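PDB 3AIZ: DNA polymerase sliding clamp 2 from Sulfolobus tokodaii, which acts as a sliding clamp subunit that helps ring the DNA and tethers DNA polymerase and other proteins to it during replication. Local coordinates for residues R148-V153 / E203-V208; K10-L15 / N73-I78; G80-K85 / V100-E105. All coordinates share one frame; numbering follows the deposited sequence.

The three contacts run through the two halves of one PCNA subunit, a pair of related domains whose helices face the central DNA channel in clamps of this family. Interaction 2 pairs helices 9-16 and 72-80 of the N-terminal domain, and interaction 1 pairs helices 140-150 and 202-211 of the C-terminal domain, their centres about 25 Å apart. Interaction 3 follows on from interaction 2, about 10 Å away between centres, where the chain leaving helix 72-80 passes strand 97-104; Leu75 and Ile78 pack on Val100. Interaction 1 comes last along the chain and lies about 34 Å from interaction 3 between centres. The same helix pairing thus occurs once in each domain.

Interaction 1. Residues R148-V153 / E203-V208; sequences RDLSLV and EVLKDV
Leu150 and Leu205 make the apolar part of this contact, with CD1 of Leu150 4.3 Å from CD2 of Leu205. Both are buried and both also rest on Val157 of strand 156-161, so the pair sits between the two helices and the sheet that carries them. Ser151, just beyond helix 140-150, and Lys206 form the outer part: the aliphatic chain of Lys206 runs alongside Ser151, its CE 3.5 Å from CB of Ser151. A bend at chi3 (-47°) turns the end of the lysine along the serine, and no hydrogen bond links the two segments.

The polar bonds stay within residues 148-153. Ser151 OG turns back to the carbonyl O of Arg148 at 2.6 Å, so its hydroxyl closes the last helical turn while its CB meets the lysine. Arg148 NE lies 3.1 Å from Asp149 OD1 in a salt bridge that approaches the carboxylate from above its plane. On that far side, Asp149 OD2 is hydrogen-bonded to Tyr105 of the neighbouring sliding clamp C subunit. Van der Waals packing thus joins residues 148-153 to helix 202-211, whereas the Arg148-Asp149 pair faces the sliding clamp C subunit.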
# COMPACT_ATOMS: atom_id res chain seq x y z
N ARG A 148 -24.66 3.00 -19.19
CA ARG A 148 -24.74 1.92 -18.21
C ARG A 148 -26.10 1.23 -18.28
O ARG A 148 -26.20 0.00 -18.25
CB ARG A 148 -24.50 2.46 -16.81
CG ARG A 148 -24.94 1.52 -15.70
CD ARG A 148 -25.34 2.31 -14.47
NE ARG A 148 -26.37 3.30 -14.78
CZ ARG A 148 -26.71 4.31 -13.98
NH1 ARG A 148 -26.09 4.47 -12.82
NH2 ARG A 148 -27.65 5.16 -14.35
N ASP A 149 -27.16 2.03 -18.37
CA ASP A 149 -28.51 1.50 -18.51
C ASP A 149 -28.61 0.61 -19.74
O ASP A 149 -29.07 -0.52 -19.66
CB ASP A 149 -29.53 2.64 -18.61
CG ASP A 149 -29.59 3.48 -17.35
OD1 ASP A 149 -29.00 3.07 -16.33
OD2 ASP A 149 -30.24 4.54 -17.38
N LEU A 150 -28.17 1.14 -20.88
CA LEU A 150 -28.24 0.41 -22.14
C LEU A 150 -27.43 -0.88 -22.11
O LEU A 150 -27.80 -1.86 -22.75
CB LEU A 150 -27.77 1.31 -23.30
CG LEU A 150 -28.64 2.54 -23.56
CD1 LEU A 150 -27.97 3.48 -24.55
CD2 LEU A 150 -30.03 2.14 -24.04
N SER A 151 -26.33 -0.87 -21.36
CA SER A 151 -25.48 -2.05 -21.27
C SER A 151 -26.16 -3.15 -20.45
O SER A 151 -25.57 -4.20 -20.20
CB SER A 151 -24.12 -1.70 -20.64
OG SER A 151 -24.25 -1.48 -19.25
N LEU A 152 -27.39 -2.89 -20.04
CA LEU A 152 -28.16 -3.87 -19.28
C LEU A 152 -29.18 -4.60 -20.13
O LEU A 152 -29.33 -5.82 -20.03
CB LEU A 152 -28.86 -3.20 -18.09
CG LEU A 152 -27.99 -2.81 -16.90
CD1 LEU A 152 -28.83 -2.10 -15.84
CD2 LEU A 152 -27.32 -4.04 -16.31
N VAL A 153 -29.88 -3.87 -20.98
CA VAL A 153 -31.03 -4.43 -21.69
C VAL A 153 -30.81 -4.71 -23.18
O VAL A 153 -30.27 -5.75 -23.55
CB VAL A 153 -32.28 -3.54 -21.52
CG1 VAL A 153 -33.53 -4.32 -21.87
CG2 VAL A 153 -32.36 -3.01 -20.11
N GLU A 203 -23.83 -1.15 -28.77
CA GLU A 203 -22.40 -1.34 -28.59
C GLU A 203 -21.64 -0.05 -28.85
O GLU A 203 -20.77 0.34 -28.07
CB GLU A 203 -21.89 -2.44 -29.53
CG GLU A 203 -22.46 -3.82 -29.25
CD GLU A 203 -22.00 -4.38 -27.92
OE1 GLU A 203 -20.90 -3.99 -27.46
OE2 GLU A 203 -22.72 -5.21 -27.33
N VAL A 204 -21.99 0.63 -29.94
CA VAL A 204 -21.30 1.85 -30.33
C VAL A 204 -21.74 3.04 -29.50
O VAL A 204 -20.91 3.79 -28.99
CB VAL A 204 -21.52 2.16 -31.82
CG1 VAL A 204 -20.70 3.37 -32.23
CG2 VAL A 204 -21.15 0.95 -32.66
N LEU A 205 -23.05 3.21 -29.37
CA LEU A 205 -23.60 4.33 -28.61
C LEU A 205 -23.14 4.29 -27.16
O LEU A 205 -22.90 5.33 -26.53
CB LEU A 205 -25.12 4.33 -28.69
CG LEU A 205 -25.81 5.64 -28.32
CD1 LEU A 205 -25.41 6.73 -29.31
CD2 LEU A 205 -27.32 5.48 -28.29
N LYS A 206 -23.01 3.08 -26.62
CA LYS A 206 -22.56 2.89 -25.25
C LYS A 206 -21.11 3.36 -25.07
O LYS A 206 -20.82 4.18 -24.21
CB LYS A 206 -22.67 1.41 -24.86
CG LYS A 206 -22.31 1.10 -23.42
CD LYS A 206 -21.95 -0.37 -23.25
CE LYS A 206 -22.97 -1.27 -23.93
NZ LYS A 206 -22.61 -2.71 -23.82
N ASP A 207 -20.22 2.84 -25.91
CA ASP A 207 -18.81 3.20 -25.87
C ASP A 207 -18.61 4.71 -25.97
O ASP A 207 -17.88 5.31 -25.18
CB ASP A 207 -18.04 2.50 -26.98
CG ASP A 207 -17.97 1.00 -26.79
OD1 ASP A 207 -18.39 0.52 -25.71
OD2 ASP A 207 -17.49 0.30 -27.71
N VAL A 208 -19.25 5.32 -26.97
CA VAL A 208 -19.16 6.76 -27.18
C VAL A 208 -19.66 7.54 -25.97
O VAL A 208 -18.94 8.36 -25.40
CB VAL A 208 -19.95 7.20 -28.42
CG1 VAL A 208 -19.96 8.72 -28.54
CG2 VAL A 208 -19.36 6.57 -29.67

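Interaction 2. Residues K10-L15 / N73-I78; sequences KDFYSL and NDLKKI
Tyr13 swings its ring toward helix 72-80 with CG anti to the backbone N (chi1 176°), while Lys76 sets CG anti to its carbonyl carbon (chi1 -71°) and then runs on fully extended, so that only the root of the lysine stays beside the ring. The two side chains cross at about a right angle. CE2 and CD2 of Tyr13 do the touching: CE2 is 3.9 Å from CB of Lys76 and 3.7 Å from the carbonyl O of Lys76, a van der Waals approach that is oblique to the ring. The lysine amine is carried away from this point. The backbones are nearest here too, with CA of Tyr13 6.3 Å from CA of Lys76.

These are the two helices of the PCNA N-terminal domain, which in sliding clamps lie side by side on the inner, DNA-facing surface of the ring with the sheets behind them. Toward those sheets the contact becomes apolar and buried. Phe12 brings CE2 to within 4.2 Å of CD2 of Leu75, again obliquely, and its ring also meets that of Phe50, the planes inclined at about 45°. Leu75 reaches on to Val100 and Ile115, on strands 97-104 and 109-120. Leu79, one residue beyond the segment 73-78, packs against both Phe12 and Tyr13. No hydrogen bond links the two segments; on the far flank of helix 9-16, Lys10 NZ and Asp11 OD1 form a salt bridge at 3.5 Å, and Asp11 OD2 is hydrogen-bonded to Ser236.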
# COMPACT_ATOMS: atom_id res chain seq x y z
N LYS A 10 -3.71 18.30 -19.83
CA LYS A 10 -4.72 17.39 -19.31
C LYS A 10 -5.84 17.16 -20.32
O LYS A 10 -6.18 16.02 -20.63
CB LYS A 10 -5.30 17.93 -18.00
CG LYS A 10 -6.10 16.90 -17.21
CD LYS A 10 -6.77 17.51 -15.99
CE LYS A 10 -7.93 18.41 -16.38
NZ LYS A 10 -9.02 17.65 -17.06
N ASP A 11 -6.41 18.25 -20.83
CA ASP A 11 -7.50 18.16 -21.80
C ASP A 11 -7.06 17.42 -23.07
O ASP A 11 -7.81 16.60 -23.60
CB ASP A 11 -8.03 19.55 -22.15
CG ASP A 11 -8.80 20.18 -21.00
OD1 ASP A 11 -9.24 19.43 -20.10
OD2 ASP A 11 -8.97 21.42 -21.00
N PHE A 12 -5.85 17.71 -23.53
CA PHE A 12 -5.28 17.03 -24.68
C PHE A 12 -5.28 15.52 -24.45
O PHE A 12 -5.62 14.74 -25.35
CB PHE A 12 -3.85 17.52 -24.93
CG PHE A 12 -3.37 17.32 -26.34
CD1 PHE A 12 -2.82 18.36 -27.05
CD2 PHE A 12 -3.45 16.07 -26.94
CE1 PHE A 12 -2.36 18.18 -28.35
CE2 PHE A 12 -3.00 15.88 -28.24
CZ PHE A 12 -2.46 16.94 -28.94
N TYR A 13 -4.89 15.11 -23.25
CA TYR A 13 -4.82 13.70 -22.90
C TYR A 13 -6.20 13.05 -22.84
O TYR A 13 -6.38 11.90 -23.26
CB TYR A 13 -4.10 13.51 -21.56
CG TYR A 13 -4.06 12.07 -21.08
CD1 TYR A 13 -4.99 11.61 -20.15
CD2 TYR A 13 -3.10 11.18 -21.54
CE1 TYR A 13 -4.97 10.30 -19.71
CE2 TYR A 13 -3.07 9.87 -21.10
CZ TYR A 13 -4.00 9.44 -20.18
OH TYR A 13 -3.97 8.14 -19.74
N SER A 14 -7.18 13.78 -22.32
CA SER A 14 -8.55 13.28 -22.25
C SER A 14 -9.09 12.99 -23.64
O SER A 14 -9.75 11.97 -23.86
CB SER A 14 -9.46 14.27 -21.52
OG SER A 14 -9.23 14.25 -20.12
N LEU A 15 -8.81 13.89 -24.57
CA LEU A 15 -9.24 13.72 -25.95
C LEU A 15 -8.67 12.43 -26.55
O LEU A 15 -9.42 11.60 -27.07
CB LEU A 15 -8.83 14.93 -26.79
CG LEU A 15 -9.38 16.26 -26.29
CD1 LEU A 15 -8.77 17.43 -27.04
CD2 LEU A 15 -10.89 16.29 -26.38
N ASN A 73 0.36 6.05 -28.50
CA ASN A 73 0.75 5.60 -27.17
C ASN A 73 1.84 6.48 -26.55
O ASN A 73 1.75 6.87 -25.39
CB ASN A 73 1.20 4.14 -27.21
CG ASN A 73 0.06 3.19 -27.53
OD1 ASN A 73 -1.02 3.29 -26.95
ND2 ASN A 73 0.30 2.26 -28.44
N ASP A 74 2.87 6.78 -27.34
CA ASP A 74 3.97 7.62 -26.88
C ASP A 74 3.47 9.02 -26.51
O ASP A 74 3.96 9.63 -25.56
CB ASP A 74 5.05 7.73 -27.95
CG ASP A 74 5.69 6.39 -28.27
OD1 ASP A 74 5.55 5.46 -27.45
OD2 ASP A 74 6.33 6.28 -29.34
N LEU A 75 2.51 9.52 -27.28
CA LEU A 75 1.96 10.85 -27.06
C LEU A 75 1.13 10.90 -25.78
O LEU A 75 0.92 11.96 -25.20
CB LEU A 75 1.13 11.29 -28.26
CG LEU A 75 0.53 12.69 -28.22
CD1 LEU A 75 1.58 13.73 -27.86
CD2 LEU A 75 -0.14 13.03 -29.54
N LYS A 76 0.64 9.74 -25.35
CA LYS A 76 -0.13 9.66 -24.11
C LYS A 76 0.80 9.64 -22.90
O LYS A 76 0.52 10.26 -21.88
CB LYS A 76 -1.04 8.43 -24.11
CG LYS A 76 -2.22 8.52 -25.07
CD LYS A 76 -3.15 7.32 -24.93
CE LYS A 76 -4.35 7.44 -25.86
NZ LYS A 76 -5.27 6.27 -25.74
N LYS A 77 1.92 8.92 -23.03
CA LYS A 77 2.89 8.83 -21.95
C LYS A 77 3.37 10.21 -21.51
O LYS A 77 3.43 10.51 -20.32
CB LYS A 77 4.09 7.97 -22.37
CG LYS A 77 3.74 6.52 -22.67
CD LYS A 77 4.97 5.72 -23.06
CE LYS A 77 4.62 4.27 -23.36
NZ LYS A 77 5.82 3.46 -23.73
N ILE A 78 3.72 11.05 -22.49
CA ILE A 78 4.24 12.39 -22.21
C ILE A 78 3.19 13.30 -21.58
O ILE A 78 3.51 14.11 -20.71
CB ILE A 78 4.80 13.05 -23.49
CG1 ILE A 78 5.28 14.47 -23.20
CG2 ILE A 78 3.76 13.05 -24.60
CD1 ILE A 78 6.41 14.54 -22.19

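Interaction 3. Residues G80-K85 / V100-E105; sequences GKAKSK and VTVRDE. With SO4 (sulfate ion), chain F; SO4 (sulfate ion), chain E.
In the loop that leaves helix 72-80 and leads to strand 88-93, Lys83 and Ser84 meet Asp104 at the end of strand 97-104. The carboxylate is directed at the loop, its CG anti to the backbone N (chi1 -177°), and it touches carbon: OD2 of Asp104 is 3.1 Å from CB of Ser84 and 3.2 Å from CB of Lys83. No hydrogen bond crosses between the segments. The oxygens of Asp104 are instead engaged by the turn that follows, OD2 by Thr107 OG1 and OD1, weakly, by Lys106 N.

Strand 97-104 lies between strands 88-93 and 109-120 in the antiparallel sheet of the N-terminal domain, and the loop passes over its helix-covered side. Further back the contact is apolar, with CB of Ala82 4.4 Å from CG1 of Val102, which also packs on Ile78 and Leu79.

Two sulfates, probably from the crystallisation liquor, bind at the borders. Ser84 OG, also bonded to Ser86 N, donates to O2 of one at 2.8 Å. The same ion takes a 2.8 Å bond at O4 from Lys85 N and a weak one from Lys85 NZ, and Lys106 NZ also bonds a sulfate. The other lies at the edge of the Arg103 guanidinium: NH1 makes a nearly straight bond to O3 (3.2 Å, 171°), NH2 bonds O2 (3.0 Å) and Thr90 OG1, and Thr101 CG2 lies over one face.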
# COMPACT_ATOMS: atom_id res chain seq x y z
N GLY A 80 0.75 12.38 -19.70
CA GLY A 80 0.49 11.92 -18.35
C GLY A 80 1.50 12.47 -17.36
O GLY A 80 1.25 12.51 -16.15
N LYS A 81 2.65 12.89 -17.87
CA LYS A 81 3.71 13.46 -17.04
C LYS A 81 3.36 14.88 -16.59
O LYS A 81 4.20 15.57 -16.00
CB LYS A 81 5.04 13.47 -17.79
CG LYS A 81 5.55 12.09 -18.18
CD LYS A 81 6.90 12.18 -18.87
CE LYS A 81 7.38 10.81 -19.31
NZ LYS A 81 7.49 9.86 -18.17
N ALA A 82 2.13 15.31 -16.87
CA ALA A 82 1.68 16.64 -16.48
C ALA A 82 1.63 16.77 -14.97
O ALA A 82 0.71 16.27 -14.32
CB ALA A 82 0.32 16.93 -17.09
N LYS A 83 2.63 17.45 -14.41
CA LYS A 83 2.70 17.67 -12.97
C LYS A 83 1.46 18.37 -12.44
O LYS A 83 0.96 18.04 -11.36
CB LYS A 83 3.95 18.48 -12.61
CG LYS A 83 5.26 17.73 -12.79
CD LYS A 83 5.39 16.57 -11.81
CE LYS A 83 6.70 15.83 -11.98
NZ LYS A 83 6.83 15.22 -13.33
N SER A 84 0.96 19.34 -13.21
CA SER A 84 -0.20 20.12 -12.80
C SER A 84 -1.31 20.07 -13.84
O SER A 84 -1.10 19.60 -14.96
CB SER A 84 0.21 21.57 -12.53
OG SER A 84 -0.90 22.36 -12.14
N LYS A 85 -2.48 20.57 -13.47
CA LYS A 85 -3.61 20.64 -14.40
C LYS A 85 -3.54 21.93 -15.22
O LYS A 85 -4.39 22.18 -16.07
CB LYS A 85 -4.94 20.57 -13.65
CG LYS A 85 -5.16 19.27 -12.90
CD LYS A 85 -6.50 19.26 -12.19
CE LYS A 85 -6.71 17.96 -11.42
NZ LYS A 85 -5.65 17.75 -10.40
N VAL A 100 7.17 16.71 -28.84
CA VAL A 100 6.11 17.16 -27.94
C VAL A 100 6.69 17.57 -26.59
O VAL A 100 7.45 16.83 -25.98
CB VAL A 100 5.04 16.07 -27.73
CG1 VAL A 100 3.97 16.57 -26.78
CG2 VAL A 100 4.44 15.66 -29.06
N THR A 101 6.31 18.76 -26.12
CA THR A 101 6.81 19.26 -24.85
C THR A 101 5.67 19.66 -23.92
O THR A 101 4.74 20.37 -24.32
CB THR A 101 7.73 20.48 -25.04
OG1 THR A 101 8.84 20.12 -25.88
CG2 THR A 101 8.26 20.97 -23.70
N VAL A 102 5.74 19.21 -22.67
CA VAL A 102 4.77 19.59 -21.65
C VAL A 102 5.44 20.52 -20.64
O VAL A 102 6.45 20.17 -20.04
CB VAL A 102 4.20 18.37 -20.92
CG1 VAL A 102 3.33 18.82 -19.75
CG2 VAL A 102 3.40 17.51 -21.88
N ARG A 103 4.87 21.71 -20.47
CA ARG A 103 5.45 22.72 -19.61
C ARG A 103 4.53 23.06 -18.44
O ARG A 103 3.36 23.38 -18.63
CB ARG A 103 5.75 23.99 -20.42
CG ARG A 103 6.39 23.70 -21.76
CD ARG A 103 6.42 24.93 -22.64
NE ARG A 103 6.88 24.61 -23.99
CZ ARG A 103 8.16 24.56 -24.35
NH1 ARG A 103 9.11 24.82 -23.46
NH2 ARG A 103 8.48 24.26 -25.60
N ASP A 104 5.07 23.00 -17.23
CA ASP A 104 4.30 23.32 -16.03
C ASP A 104 4.99 24.38 -15.19
O ASP A 104 5.81 24.06 -14.32
CB ASP A 104 4.06 22.06 -15.20
CG ASP A 104 3.20 22.34 -13.98
OD1 ASP A 104 2.42 23.31 -14.02
OD2 ASP A 104 3.31 21.58 -12.99
N GLU A 105 4.66 25.64 -15.45
CA GLU A 105 5.28 26.75 -14.74
C GLU A 105 5.07 26.65 -13.23
O GLU A 105 5.92 27.07 -12.45
CB GLU A 105 4.74 28.08 -15.27
CG GLU A 105 5.44 29.31 -14.71
CD GLU A 105 4.92 29.71 -13.33
OE1 GLU A 105 3.78 29.32 -12.99
OE2 GLU A 105 5.66 30.40 -12.60
S SO4 F . -2.92 20.68 -9.59
O1 SO4 F . -4.27 20.59 -9.03
O2 SO4 F . -2.63 22.07 -9.92
O3 SO4 F . -1.95 20.19 -8.62
O4 SO4 F . -2.85 19.87 -10.80
S SO4 E . 12.34 24.12 -25.72
O1 SO4 E . 13.59 23.39 -25.93
O2 SO4 E . 11.22 23.33 -26.22
O3 SO4 E . 12.16 24.36 -24.29
O4 SO4 E . 12.38 25.39 -26.43